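Local coordinates for protein transcriptional regulator, LacI family (Burkholderia phymatum, PDB 2RGY) that probably regulates transcription by binding DNA in response to a small effector, perhaps a sugar, held between two lobes of a periplasmic-binding-protein-like fold, at residues 20-25 with 242-247; 95-100 with 140-145; 149-154 with 162-167; 206-211 with 217-222; 229-234 with 275-280. All coordinates share one frame; numbering follows the deposited sequence.

Interaction 1. Residues 20-25 with 242-247; sequences GSYYGT and IPTAEL
The carbonyl oxygen S21 O is gripped twice by T25, the residue whose methyl group reaches across to T244 and A245. T25 OG1 bonds to S21 O at 2.6 Å and T25 N reaches it at 2.9 Å, the two donors coming from opposite faces of the carbonyl plane. The hydroxyl is tilted 23° from that plane. OG1 lies beside the backbone N, anti to the carbonyl carbon (chi1 -58°), which leaves CG2 anti to the backbone N and facing the partner helix: T25 CG2 lies 3.9 Å from A245 CB and 4.0 Å from T244 CG2. The contact joins the starts of two helices, 21-36 and 244-260. The second begins just after the chain leaves strand 238-241 of the C-terminal sheet and passes through an inverse gamma turn centred on P243, one of the crossings between lobes that mark the LacI-type periplasmic-binding-protein fold. Y22 brings in the other touching group. Its CG is anti to the backbone N (chi1 176°), which swings the ring toward T244, and the two side chains cross at nearly a right angle. T244 OG1 approaches the ring obliquely, 3.1 Å from Y22 CE1, while the T244 methyl stands 3.8 Å from the same carbon. No hydrogen bond crosses between the segments; T244 OG1 meets a ring carbon of Y22, not its hydroxyl. Further along helix 21-36, I26 and Q29 extend the packing to T244 and A245, and F19 of the second subunit lies against S21 and T25.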
# COMPACT_ATOMS: atom_id res chain seq x y z
N GLY A 20 -2.31 0.81 -2.26
CA GLY A 20 -3.47 1.17 -1.46
C GLY A 20 -3.73 -0.00 -0.54
O GLY A 20 -3.73 -1.14 -1.00
N SER A 21 -3.94 0.25 0.75
CA SER A 21 -4.18 -0.85 1.68
C SER A 21 -5.49 -1.59 1.38
O SER A 21 -5.72 -2.70 1.85
CB SER A 21 -4.19 -0.33 3.12
OG SER A 21 -5.16 0.68 3.31
N TYR A 22 -6.35 -0.96 0.58
CA TYR A 22 -7.62 -1.56 0.18
C TYR A 22 -7.32 -2.78 -0.69
O TYR A 22 -7.82 -3.87 -0.44
CB TYR A 22 -8.46 -0.54 -0.61
CG TYR A 22 -9.75 -1.10 -1.14
CD1 TYR A 22 -10.84 -1.34 -0.30
CD2 TYR A 22 -9.88 -1.41 -2.49
CE1 TYR A 22 -12.04 -1.87 -0.81
CE2 TYR A 22 -11.06 -1.94 -3.01
CZ TYR A 22 -12.13 -2.16 -2.16
OH TYR A 22 -13.29 -2.70 -2.68
N TYR A 23 -6.48 -2.59 -1.70
CA TYR A 23 -6.13 -3.71 -2.56
C TYR A 23 -5.21 -4.68 -1.83
O TYR A 23 -5.24 -5.88 -2.10
CB TYR A 23 -5.50 -3.21 -3.86
CG TYR A 23 -6.51 -2.45 -4.69
CD1 TYR A 23 -7.61 -3.10 -5.24
CD2 TYR A 23 -6.40 -1.08 -4.87
CE1 TYR A 23 -8.59 -2.40 -5.94
CE2 TYR A 23 -7.38 -0.36 -5.56
CZ TYR A 23 -8.47 -1.03 -6.09
OH TYR A 23 -9.45 -0.34 -6.77
N GLY A 24 -4.40 -4.17 -0.91
CA GLY A 24 -3.53 -5.04 -0.15
C GLY A 24 -4.37 -6.01 0.68
O GLY A 24 -4.01 -7.18 0.84
N THR A 25 -5.49 -5.52 1.20
CA THR A 25 -6.39 -6.34 2.01
C THR A 25 -6.97 -7.49 1.18
O THR A 25 -7.07 -8.62 1.64
CB THR A 25 -7.56 -5.49 2.54
OG1 THR A 25 -7.03 -4.41 3.32
CG2 THR A 25 -8.49 -6.34 3.41
N ILE A 242 -15.70 0.09 5.63
CA ILE A 242 -16.23 -0.90 4.70
C ILE A 242 -15.64 -2.27 5.05
O ILE A 242 -14.42 -2.40 5.16
CB ILE A 242 -15.85 -0.56 3.24
CG1 ILE A 242 -16.49 0.77 2.83
CG2 ILE A 242 -16.27 -1.68 2.31
CD1 ILE A 242 -18.03 0.76 2.89
N PRO A 243 -16.48 -3.31 5.21
CA PRO A 243 -16.02 -4.66 5.56
C PRO A 243 -15.38 -5.38 4.39
O PRO A 243 -15.88 -6.39 3.92
CB PRO A 243 -17.29 -5.34 6.04
CG PRO A 243 -18.29 -4.81 5.05
CD PRO A 243 -17.93 -3.32 4.94
N THR A 244 -14.25 -4.86 3.93
CA THR A 244 -13.53 -5.42 2.80
C THR A 244 -12.90 -6.78 3.06
O THR A 244 -12.96 -7.66 2.20
CB THR A 244 -12.45 -4.43 2.32
OG1 THR A 244 -13.10 -3.26 1.81
CG2 THR A 244 -11.58 -5.05 1.24
N ALA A 245 -12.29 -6.95 4.22
CA ALA A 245 -11.67 -8.23 4.55
C ALA A 245 -12.71 -9.35 4.62
O ALA A 245 -12.49 -10.44 4.09
CB ALA A 245 -10.92 -8.13 5.87
N GLU A 246 -13.85 -9.06 5.25
CA GLU A 246 -14.91 -10.05 5.39
C GLU A 246 -15.55 -10.46 4.06
O GLU A 246 -15.76 -11.64 3.81
CB GLU A 246 -16.02 -9.54 6.33
CG GLU A 246 -15.58 -9.30 7.77
CD GLU A 246 -15.24 -7.84 8.03
OE1 GLU A 246 -14.30 -7.32 7.40
OE2 GLU A 246 -15.92 -7.22 8.87
N LEU A 247 -15.86 -9.48 3.22
CA LEU A 247 -16.47 -9.79 1.94
C LEU A 247 -15.50 -10.57 1.05
O LEU A 247 -15.90 -11.49 0.35
CB LEU A 247 -16.93 -8.50 1.24
CG LEU A 247 -18.22 -7.89 1.82
CD1 LEU A 247 -18.49 -6.52 1.21
CD2 LEU A 247 -19.40 -8.83 1.57

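Interaction 2. Residues 95-100 with 140-145; sequences FLNRAF and ASDNVE
N97 and D142 meet crosswise, their side chains running at about a right angle and the amide and carboxylate planes turned 70° apart. The amide nitrogen N97 ND2 does the touching. It stands 3.3 Å from D142 OD2 and almost as close to the aspartate methylene, with N97 ND2 and D142 CB 3.4 Å apart, so it rests against the flank of the side chain as much as against the carboxylate. In D142, CG sits between the backbone N and the carbonyl carbon (chi1 49°); the stronger partner of OD2 is R146, one turn on, through a salt bridge. The other end of the asparagine amide is occupied too, since N97 OD1 receives a hydrogen bond from H112. Beside this pair, the R98 methylene faces the serine hydroxyl, with R98 CB and S141 OG 4.1 Å apart. The R98 chain then bends at chi3 and takes its guanidinium away from the helix to D80 and to the carbonyls of S75 and L78; D142 OD1 stays 6.7 Å from R98 NH1. A water links the segments: it donates to N97 O at 3.1 Å and is hydrogen-bonded to S141 OG at 3.3 Å. The contact thus spans the two lobes through polar groups and solvent, consistent with a junction at the interlobe cleft. It lies where the chain leaves strand 93-96 of the N-terminal sheet and where helix 141-155 of the other lobe begins, with Y22 of helix 21-36 packed on N97 and L83 of helix 80-89 against R98.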
# COMPACT_ATOMS: atom_id res chain seq x y z
N PHE A 95 -16.95 -11.93 -8.43
CA PHE A 95 -16.76 -10.50 -8.61
C PHE A 95 -16.90 -9.74 -7.30
O PHE A 95 -17.89 -9.89 -6.59
CB PHE A 95 -17.78 -9.97 -9.61
CG PHE A 95 -17.72 -10.64 -10.94
CD1 PHE A 95 -16.61 -10.45 -11.77
CD2 PHE A 95 -18.75 -11.47 -11.36
CE1 PHE A 95 -16.53 -11.09 -13.01
CE2 PHE A 95 -18.68 -12.12 -12.59
CZ PHE A 95 -17.56 -11.93 -13.42
N LEU A 96 -15.91 -8.91 -6.98
CA LEU A 96 -15.94 -8.13 -5.75
C LEU A 96 -16.31 -6.67 -6.03
O LEU A 96 -16.00 -6.13 -7.09
CB LEU A 96 -14.57 -8.16 -5.07
CG LEU A 96 -13.74 -9.44 -5.17
CD1 LEU A 96 -12.35 -9.19 -4.59
CD2 LEU A 96 -14.45 -10.57 -4.45
N ASN A 97 -16.97 -6.04 -5.06
CA ASN A 97 -17.37 -4.63 -5.13
C ASN A 97 -18.26 -4.16 -6.28
O ASN A 97 -18.34 -2.96 -6.56
CB ASN A 97 -16.11 -3.75 -5.09
CG ASN A 97 -16.35 -2.43 -4.38
OD1 ASN A 97 -17.01 -2.38 -3.33
ND2 ASN A 97 -15.81 -1.35 -4.93
N ARG A 98 -18.93 -5.09 -6.97
CA ARG A 98 -19.87 -4.73 -8.03
C ARG A 98 -20.83 -5.88 -8.26
O ARG A 98 -20.51 -7.04 -7.99
CB ARG A 98 -19.17 -4.35 -9.34
CG ARG A 98 -18.39 -5.42 -10.03
CD ARG A 98 -17.65 -4.79 -11.20
NE ARG A 98 -18.57 -4.26 -12.20
CZ ARG A 98 -18.23 -3.39 -13.15
NH1 ARG A 98 -16.99 -2.92 -13.21
NH2 ARG A 98 -19.14 -2.99 -14.04
N ALA A 99 -22.02 -5.56 -8.74
CA ALA A 99 -23.06 -6.56 -8.96
C ALA A 99 -22.88 -7.40 -10.22
O ALA A 99 -22.13 -7.04 -11.13
CB ALA A 99 -24.44 -5.87 -9.00
N PHE A 100 -23.56 -8.54 -10.25
CA PHE A 100 -23.52 -9.45 -11.39
C PHE A 100 -24.91 -10.09 -11.53
O PHE A 100 -25.14 -11.24 -11.13
CB PHE A 100 -22.44 -10.51 -11.18
CG PHE A 100 -22.19 -11.34 -12.40
CD1 PHE A 100 -21.82 -10.73 -13.60
CD2 PHE A 100 -22.35 -12.72 -12.36
CE1 PHE A 100 -21.62 -11.50 -14.76
CE2 PHE A 100 -22.15 -13.50 -13.51
CZ PHE A 100 -21.79 -12.89 -14.71
N ALA A 140 -17.87 4.50 -12.24
CA ALA A 140 -17.66 3.41 -11.28
C ALA A 140 -18.96 3.25 -10.49
O ALA A 140 -19.38 4.17 -9.80
CB ALA A 140 -16.50 3.73 -10.34
N SER A 141 -19.60 2.08 -10.61
CA SER A 141 -20.86 1.84 -9.92
C SER A 141 -20.76 1.93 -8.40
O SER A 141 -21.69 2.38 -7.74
CB SER A 141 -21.44 0.46 -10.31
OG SER A 141 -20.67 -0.60 -9.79
N ASP A 142 -19.63 1.52 -7.84
CA ASP A 142 -19.46 1.60 -6.40
C ASP A 142 -19.44 3.07 -6.00
O ASP A 142 -19.83 3.43 -4.88
CB ASP A 142 -18.16 0.92 -5.98
CG ASP A 142 -16.97 1.36 -6.82
OD1 ASP A 142 -17.10 1.41 -8.06
OD2 ASP A 142 -15.90 1.65 -6.23
N ASN A 143 -19.00 3.93 -6.91
CA ASN A 143 -18.93 5.36 -6.63
C ASN A 143 -20.30 5.99 -6.77
O ASN A 143 -20.70 6.80 -5.93
CB ASN A 143 -17.94 6.03 -7.58
CG ASN A 143 -17.76 7.51 -7.27
OD1 ASN A 143 -18.38 8.37 -7.90
ND2 ASN A 143 -16.92 7.81 -6.29
N VAL A 144 -21.02 5.62 -7.82
CA VAL A 144 -22.34 6.18 -8.05
C VAL A 144 -23.33 5.93 -6.90
O VAL A 144 -24.09 6.81 -6.53
CB VAL A 144 -22.95 5.64 -9.35
CG1 VAL A 144 -24.35 6.21 -9.56
CG2 VAL A 144 -22.05 6.02 -10.52
N GLU A 145 -23.30 4.72 -6.33
CA GLU A 145 -24.21 4.38 -5.24
C GLU A 145 -23.76 5.03 -3.96
O GLU A 145 -24.55 5.34 -3.08
CB GLU A 145 -24.29 2.87 -5.09
CG GLU A 145 -25.34 2.26 -6.00
CD GLU A 145 -25.00 0.85 -6.42
OE1 GLU A 145 -24.65 0.04 -5.53
OE2 GLU A 145 -25.11 0.55 -7.64
O HOH W 1 -20.87 -1.23 -6.57

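Interaction 3. Residues 149-154 with 162-167; sequences GFFDEL and DSVPLI
The F151 ring meets V164 and L166 with its edge. V164 CB lies in the ring plane, 3.8 Å from F151 CE1, and L166 CD2 approaches near that plane at 4.0 Å from F151 CZ. One face of the same ring is taken by a neighbour on its own helix: F150 CD2 sits 3.8 Å above the plane, over the ring centre, so that F150 turns its rim to F151. F150 in turn carries L154 CD2 toward the rim of one of its faces and stacks with F194. Side-chain torsions set this arrangement up. F151 CG lies anti to the carbonyl carbon (chi1 -71°), extending the ring toward the strand so that F151 and V164 come at each other from opposite directions. CB and both methyls of V164 lie round F151 CE1, and CG2 touches the leucine as well, 3.9 Å from L154 CD1. L166 comes in at a slant from farther along the chain. Helix 141-155 and strand 166-168 are the last two elements of a beta-alpha-beta unit that starts with strand 131-135, and this contact lays the helix on the strand and on the loop leading into it. V133 packs on both F150 and L166, while I159, from the turn between the segments, touches L154 and V164. Every group meeting across the interface is hydrocarbon, and no hydrogen bond crosses it. Nothing directional therefore fixes the helix against the strand here; its position rests on dispersion, on the removal of apolar surface from water and on the fit of the ring edge to the branched aliphatic groups.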
# COMPACT_ATOMS: atom_id res chain seq x y z
N GLY A 149 -26.31 7.60 -2.05
CA GLY A 149 -26.64 7.56 -0.64
C GLY A 149 -26.27 8.86 0.05
O GLY A 149 -26.99 9.34 0.93
N PHE A 150 -25.13 9.42 -0.33
CA PHE A 150 -24.69 10.68 0.25
C PHE A 150 -25.74 11.76 -0.01
O PHE A 150 -26.18 12.45 0.91
CB PHE A 150 -23.37 11.10 -0.39
CG PHE A 150 -22.81 12.38 0.16
CD1 PHE A 150 -22.15 12.40 1.39
CD2 PHE A 150 -22.91 13.56 -0.57
CE1 PHE A 150 -21.59 13.59 1.88
CE2 PHE A 150 -22.36 14.75 -0.09
CZ PHE A 150 -21.69 14.76 1.14
N PHE A 151 -26.14 11.90 -1.27
CA PHE A 151 -27.11 12.91 -1.64
C PHE A 151 -28.54 12.65 -1.20
O PHE A 151 -29.33 13.60 -1.11
CB PHE A 151 -27.03 13.18 -3.13
CG PHE A 151 -25.78 13.90 -3.53
CD1 PHE A 151 -25.56 15.21 -3.10
CD2 PHE A 151 -24.80 13.27 -4.30
CE1 PHE A 151 -24.37 15.89 -3.43
CE2 PHE A 151 -23.61 13.93 -4.65
CZ PHE A 151 -23.40 15.25 -4.21
N ASP A 152 -28.89 11.40 -0.92
CA ASP A 152 -30.24 11.10 -0.44
C ASP A 152 -30.32 11.73 0.95
O ASP A 152 -31.28 12.42 1.26
CB ASP A 152 -30.48 9.59 -0.30
CG ASP A 152 -30.68 8.89 -1.63
OD1 ASP A 152 -31.01 9.56 -2.63
OD2 ASP A 152 -30.51 7.65 -1.67
N GLU A 153 -29.30 11.48 1.76
CA GLU A 153 -29.25 12.01 3.12
C GLU A 153 -29.27 13.54 3.11
O GLU A 153 -29.92 14.17 3.95
CB GLU A 153 -27.99 11.51 3.82
CG GLU A 153 -27.84 11.93 5.28
CD GLU A 153 -28.89 11.33 6.19
OE1 GLU A 153 -29.45 10.25 5.86
OE2 GLU A 153 -29.16 11.93 7.25
N LEU A 154 -28.56 14.14 2.16
CA LEU A 154 -28.52 15.59 2.04
C LEU A 154 -29.92 16.12 1.71
O LEU A 154 -30.35 17.14 2.25
CB LEU A 154 -27.55 16.06 0.95
CG LEU A 154 -26.04 15.76 1.03
CD1 LEU A 154 -25.28 16.88 0.32
CD2 LEU A 154 -25.58 15.65 2.47
N ASP A 162 -27.63 19.50 -6.62
CA ASP A 162 -27.09 20.48 -7.57
C ASP A 162 -26.32 21.66 -6.99
O ASP A 162 -25.58 22.33 -7.72
CB ASP A 162 -28.21 21.01 -8.49
CG ASP A 162 -29.37 21.63 -7.72
OD1 ASP A 162 -29.14 22.21 -6.64
OD2 ASP A 162 -30.52 21.57 -8.23
N SER A 163 -26.47 21.93 -5.70
CA SER A 163 -25.78 23.05 -5.08
C SER A 163 -24.48 22.64 -4.39
O SER A 163 -23.81 23.46 -3.77
CB SER A 163 -26.68 23.70 -4.03
OG SER A 163 -26.93 22.78 -2.98
N VAL A 164 -24.11 21.37 -4.50
CA VAL A 164 -22.90 20.88 -3.85
C VAL A 164 -21.72 20.71 -4.80
O VAL A 164 -21.80 19.95 -5.77
CB VAL A 164 -23.17 19.52 -3.15
CG1 VAL A 164 -21.89 18.96 -2.55
CG2 VAL A 164 -24.23 19.71 -2.07
N PRO A 165 -20.62 21.43 -4.55
CA PRO A 165 -19.45 21.28 -5.43
C PRO A 165 -18.98 19.82 -5.44
O PRO A 165 -18.77 19.21 -4.39
CB PRO A 165 -18.42 22.24 -4.82
CG PRO A 165 -18.90 22.43 -3.40
CD PRO A 165 -20.39 22.48 -3.55
N LEU A 166 -18.83 19.28 -6.64
CA LEU A 166 -18.44 17.89 -6.83
C LEU A 166 -17.33 17.81 -7.88
O LEU A 166 -17.54 18.16 -9.04
CB LEU A 166 -19.66 17.09 -7.29
CG LEU A 166 -19.69 15.56 -7.36
CD1 LEU A 166 -18.44 15.08 -8.07
CD2 LEU A 166 -19.78 14.95 -5.97
N ILE A 167 -16.15 17.35 -7.47
CA ILE A 167 -15.03 17.21 -8.39
C ILE A 167 -14.85 15.72 -8.72
O ILE A 167 -14.66 14.92 -7.81
CB ILE A 167 -13.71 17.70 -7.76
CG1 ILE A 167 -13.90 19.07 -7.10
CG2 ILE A 167 -12.65 17.81 -8.84
CD1 ILE A 167 -14.21 20.20 -8.07

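Interaction 4. Residues 206-211 with 217-222; sequences ARFQQL and GDVSVI
F208 fits one corner of its ring, CE1, against two valines at once. F208 CE1 is 3.7 Å from V219 CG1 and equally 3.7 Å from V221 CG2. The V221 methyl arrives at the ring edge, in plane, whereas that of V219 comes in obliquely from a side chain set at about a right angle to the phenylalanine. F208 CG lies anti to the carbonyl carbon (chi1 -69°), which sends the ring outward from the helix. V219 and V221 point the same way because one residue separates them along an extended chain; S220 between them points away. All three touching residues are buried, and L193 and T180 help to enclose the ring. Here the beta-alpha-beta unit formed by strand 192-195, helix 198-210 and strand 220-223 closes, the helix folding back over the sheet through a short loop that adds V215 to the packing on F208. Exposure rises toward the end of the helix, at Q210 and L211, and separately at G217 and D218 in the loop before the strand; R207 and L211 still touch helix 173-186. Near the helix end R207 NH1 donates to Q210 OE1 at 3.0 Å, with an N-H...O angle of 150°. The bond runs in the carbonyl plane and close to the guanidinium plane, and L211 CD1 lies over one face of the guanidinium. Q210 OE1 is shared with the hydroxyl of Y177, and A206 and Q209 pack against Y232 and P235 of the second subunit.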
# COMPACT_ATOMS: atom_id res chain seq x y z
N ALA A 206 -3.23 16.85 2.69
CA ALA A 206 -1.89 17.29 2.30
C ALA A 206 -1.94 18.72 1.81
O ALA A 206 -1.12 19.54 2.20
CB ALA A 206 -1.33 16.39 1.22
N ARG A 207 -2.91 19.02 0.95
CA ARG A 207 -3.07 20.35 0.39
C ARG A 207 -3.45 21.35 1.47
O ARG A 207 -2.85 22.40 1.59
CB ARG A 207 -4.15 20.34 -0.71
CG ARG A 207 -4.31 21.67 -1.43
CD ARG A 207 -2.95 22.23 -1.83
NE ARG A 207 -3.06 23.44 -2.63
CZ ARG A 207 -2.04 24.25 -2.91
NH1 ARG A 207 -0.83 23.99 -2.45
NH2 ARG A 207 -2.24 25.34 -3.65
N PHE A 208 -4.46 21.01 2.27
CA PHE A 208 -4.90 21.88 3.35
C PHE A 208 -3.74 22.27 4.26
O PHE A 208 -3.66 23.40 4.72
CB PHE A 208 -5.99 21.20 4.18
CG PHE A 208 -7.29 21.03 3.44
CD1 PHE A 208 -8.30 20.22 3.97
CD2 PHE A 208 -7.52 21.68 2.22
CE1 PHE A 208 -9.51 20.05 3.31
CE2 PHE A 208 -8.74 21.52 1.54
CZ PHE A 208 -9.74 20.69 2.09
N GLN A 209 -2.86 21.31 4.55
CA GLN A 209 -1.72 21.58 5.42
C GLN A 209 -0.75 22.55 4.75
O GLN A 209 -0.19 23.43 5.40
CB GLN A 209 -1.01 20.27 5.78
CG GLN A 209 -0.01 20.34 6.95
CD GLN A 209 1.33 20.95 6.57
OE1 GLN A 209 1.75 20.87 5.41
NE2 GLN A 209 2.02 21.53 7.54
N GLN A 210 -0.58 22.40 3.44
CA GLN A 210 0.31 23.29 2.69
C GLN A 210 -0.19 24.74 2.69
O GLN A 210 0.61 25.67 2.63
CB GLN A 210 0.45 22.81 1.23
CG GLN A 210 1.04 21.41 1.08
CD GLN A 210 1.11 20.95 -0.37
OE1 GLN A 210 0.55 21.58 -1.28
NE2 GLN A 210 1.78 19.83 -0.60
N LEU A 211 -1.51 24.93 2.77
CA LEU A 211 -2.08 26.28 2.74
C LEU A 211 -2.50 26.85 4.09
O LEU A 211 -3.06 27.94 4.17
CB LEU A 211 -3.27 26.31 1.78
CG LEU A 211 -2.95 25.93 0.33
CD1 LEU A 211 -4.24 25.74 -0.46
CD2 LEU A 211 -2.08 27.00 -0.28
N GLY A 217 -10.14 22.12 12.27
CA GLY A 217 -10.34 23.54 12.53
C GLY A 217 -11.26 24.26 11.55
O GLY A 217 -12.40 24.58 11.89
N ASP A 218 -10.78 24.50 10.34
CA ASP A 218 -11.55 25.20 9.32
C ASP A 218 -12.35 24.25 8.43
O ASP A 218 -13.42 24.62 7.94
CB ASP A 218 -10.61 26.01 8.43
CG ASP A 218 -9.68 26.91 9.23
OD1 ASP A 218 -10.17 27.59 10.17
OD2 ASP A 218 -8.47 26.94 8.91
N VAL A 219 -11.85 23.05 8.22
CA VAL A 219 -12.53 22.08 7.38
C VAL A 219 -12.55 20.69 7.98
O VAL A 219 -11.52 20.20 8.44
CB VAL A 219 -11.87 21.98 5.99
CG1 VAL A 219 -12.57 20.92 5.15
CG2 VAL A 219 -11.93 23.32 5.28
N SER A 220 -13.72 20.06 7.97
CA SER A 220 -13.87 18.71 8.49
C SER A 220 -13.82 17.80 7.28
O SER A 220 -14.49 18.05 6.29
CB SER A 220 -15.21 18.56 9.21
OG SER A 220 -15.16 19.18 10.48
N VAL A 221 -13.01 16.76 7.36
CA VAL A 221 -12.83 15.84 6.24
C VAL A 221 -13.16 14.41 6.61
O VAL A 221 -12.70 13.91 7.63
CB VAL A 221 -11.36 15.88 5.74
CG1 VAL A 221 -11.19 14.94 4.55
CG2 VAL A 221 -10.97 17.30 5.37
N ILE A 222 -13.97 13.74 5.80
CA ILE A 222 -14.30 12.35 6.07
C ILE A 222 -13.96 11.49 4.86
O ILE A 222 -14.32 11.83 3.74
CB ILE A 222 -15.78 12.16 6.43
CG1 ILE A 222 -16.04 10.68 6.72
CG2 ILE A 222 -16.67 12.65 5.31
CD1 ILE A 222 -17.38 10.41 7.41

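Interaction 5. Residues 229-234 with 275-280; sequences SAAYAA and SMRASV
R277 lays its side chain against A230 and A231, and its torsions decide which part of it touches each. CG is anti to the carbonyl carbon (chi1 -60°), the chain bends at chi2 (-149°), and chi3 is extended, carrying the long arm toward the alanine turn. A last twist at chi4 (74°) turns the guanidinium out of line with the methylenes. A231 CA consequently comes over one face of the planar group, with R277 NE 3.8 Å away and R277 CD 3.9 Å from the same carbon. The A231 methyl lies alongside, its CB 3.8 Å from R277 NE. A230 CB, directed at the arginine, approaches the far end obliquely, 3.8 Å from R277 NH1. No hydrogen bond joins the alanines to the guanidinium; A231 presents CA and its backbone N over one face, and the polar needs are met by others: NH2 makes a salt bridge with D226 and NH1 donates to L237 O. These bonds hold its orientation while the turn packs on its flat side. That turn is a type I beta turn from A230 to A233, closed by a bond of 3.0 Å from A233 N to A230 O. Both segments are loops at the ends of strands of the C-terminal sheet: one joins 220-223 to 238-241, the other runs on from the end of the outermost strand 273-275, antiparallel to 238-241. A230 and A233 rest on helix 198-210, and Y232 packs on E174 of the second subunit.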
# COMPACT_ATOMS: atom_id res chain seq x y z
N SER A 229 -4.34 3.30 6.58
CA SER A 229 -3.40 4.40 6.43
C SER A 229 -4.10 5.60 7.09
O SER A 229 -3.48 6.64 7.35
CB SER A 229 -3.15 4.70 4.95
OG SER A 229 -2.34 5.86 4.78
N ALA A 230 -5.39 5.44 7.37
CA ALA A 230 -6.21 6.50 7.97
C ALA A 230 -5.88 6.83 9.42
O ALA A 230 -5.79 8.01 9.79
CB ALA A 230 -7.70 6.15 7.84
N ALA A 231 -5.71 5.81 10.25
CA ALA A 231 -5.41 6.03 11.66
C ALA A 231 -4.13 6.83 11.84
O ALA A 231 -3.96 7.51 12.85
CB ALA A 231 -5.29 4.69 12.40
N TYR A 232 -3.25 6.76 10.85
CA TYR A 232 -1.98 7.47 10.94
C TYR A 232 -1.88 8.70 10.05
O TYR A 232 -0.78 9.18 9.77
CB TYR A 232 -0.84 6.51 10.65
CG TYR A 232 -0.89 5.34 11.59
CD1 TYR A 232 -1.43 4.11 11.19
CD2 TYR A 232 -0.45 5.47 12.91
CE1 TYR A 232 -1.53 3.05 12.08
CE2 TYR A 232 -0.55 4.42 13.80
CZ TYR A 232 -1.08 3.21 13.38
OH TYR A 232 -1.13 2.17 14.27
N ALA A 233 -3.03 9.20 9.61
CA ALA A 233 -3.06 10.40 8.81
C ALA A 233 -2.88 11.55 9.80
O ALA A 233 -3.02 11.36 11.01
CB ALA A 233 -4.40 10.53 8.09
N ALA A 234 -2.57 12.73 9.29
CA ALA A 234 -2.39 13.88 10.16
C ALA A 234 -3.35 14.97 9.72
O ALA A 234 -3.10 15.66 8.72
CB ALA A 234 -0.96 14.39 10.09
N SER A 275 -15.77 5.13 11.39
CA SER A 275 -14.66 5.11 12.32
C SER A 275 -14.33 6.55 12.65
O SER A 275 -13.65 7.24 11.90
CB SER A 275 -13.46 4.41 11.68
OG SER A 275 -13.81 3.07 11.35
N MSE A 276 -14.84 7.01 13.79
CA MSE A 276 -14.62 8.39 14.22
C MSE A 276 -13.22 8.59 14.74
O MSE A 276 -12.79 7.94 15.69
CB MSE A 276 -15.62 8.77 15.32
CG MSE A 276 -17.04 9.09 14.85
SE MSE A 276 -17.19 10.58 13.80
CE MSE A 276 -16.23 11.76 14.71
N ARG A 277 -12.49 9.51 14.12
CA ARG A 277 -11.13 9.80 14.55
C ARG A 277 -11.02 11.29 14.84
O ARG A 277 -11.85 11.81 15.59
CB ARG A 277 -10.12 9.33 13.50
CG ARG A 277 -10.23 7.81 13.27
CD ARG A 277 -8.90 7.18 12.88
NE ARG A 277 -8.98 5.72 12.77
CZ ARG A 277 -9.57 5.08 11.77
NH1 ARG A 277 -10.13 5.75 10.78
NH2 ARG A 277 -9.58 3.75 11.75
N ALA A 278 -10.06 11.99 14.25
CA ALA A 278 -9.92 13.40 14.56
C ALA A 278 -10.07 14.41 13.43
O ALA A 278 -9.82 15.60 13.63
CB ALA A 278 -8.58 13.62 15.26
N SER A 279 -10.49 13.97 12.25
CA SER A 279 -10.62 14.90 11.13
C SER A 279 -11.98 15.56 11.01
O SER A 279 -12.17 16.43 10.17
CB SER A 279 -10.28 14.19 9.82
OG SER A 279 -11.19 13.14 9.60
N VAL A 280 -12.94 15.15 11.83
CA VAL A 280 -14.27 15.76 11.80
C VAL A 280 -14.60 16.39 13.16
O VAL A 280 -14.49 15.74 14.20
CB VAL A 280 -15.37 14.72 11.44
CG1 VAL A 280 -16.75 15.40 11.45
CG2 VAL A 280 -15.09 14.13 10.06

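In the fold
Interactions 1 and 2 lie near the junction of the two lobes, their centres 14 Å apart, and touch where the Y22 hydroxyl packs on N97. Interactions 3, 4 and 5 belong to the C-terminal lobe. Helix 141-155 begins in interaction 2 and packs on its own sheet in interaction 3; interaction 4 builds on the same sheet, about 20 Å from interaction 3 between centres. Interactions 4 and 5, 12 Å apart, are joined through V221 and S279. Along the chain, interactions 2, 3 and 4 are nested within the loop closed by interaction 1, which interaction 5 crosses. This interleaving reflects a chain passing repeatedly between lobes, while interactions 1, 4 and 5 also touch the second subunit.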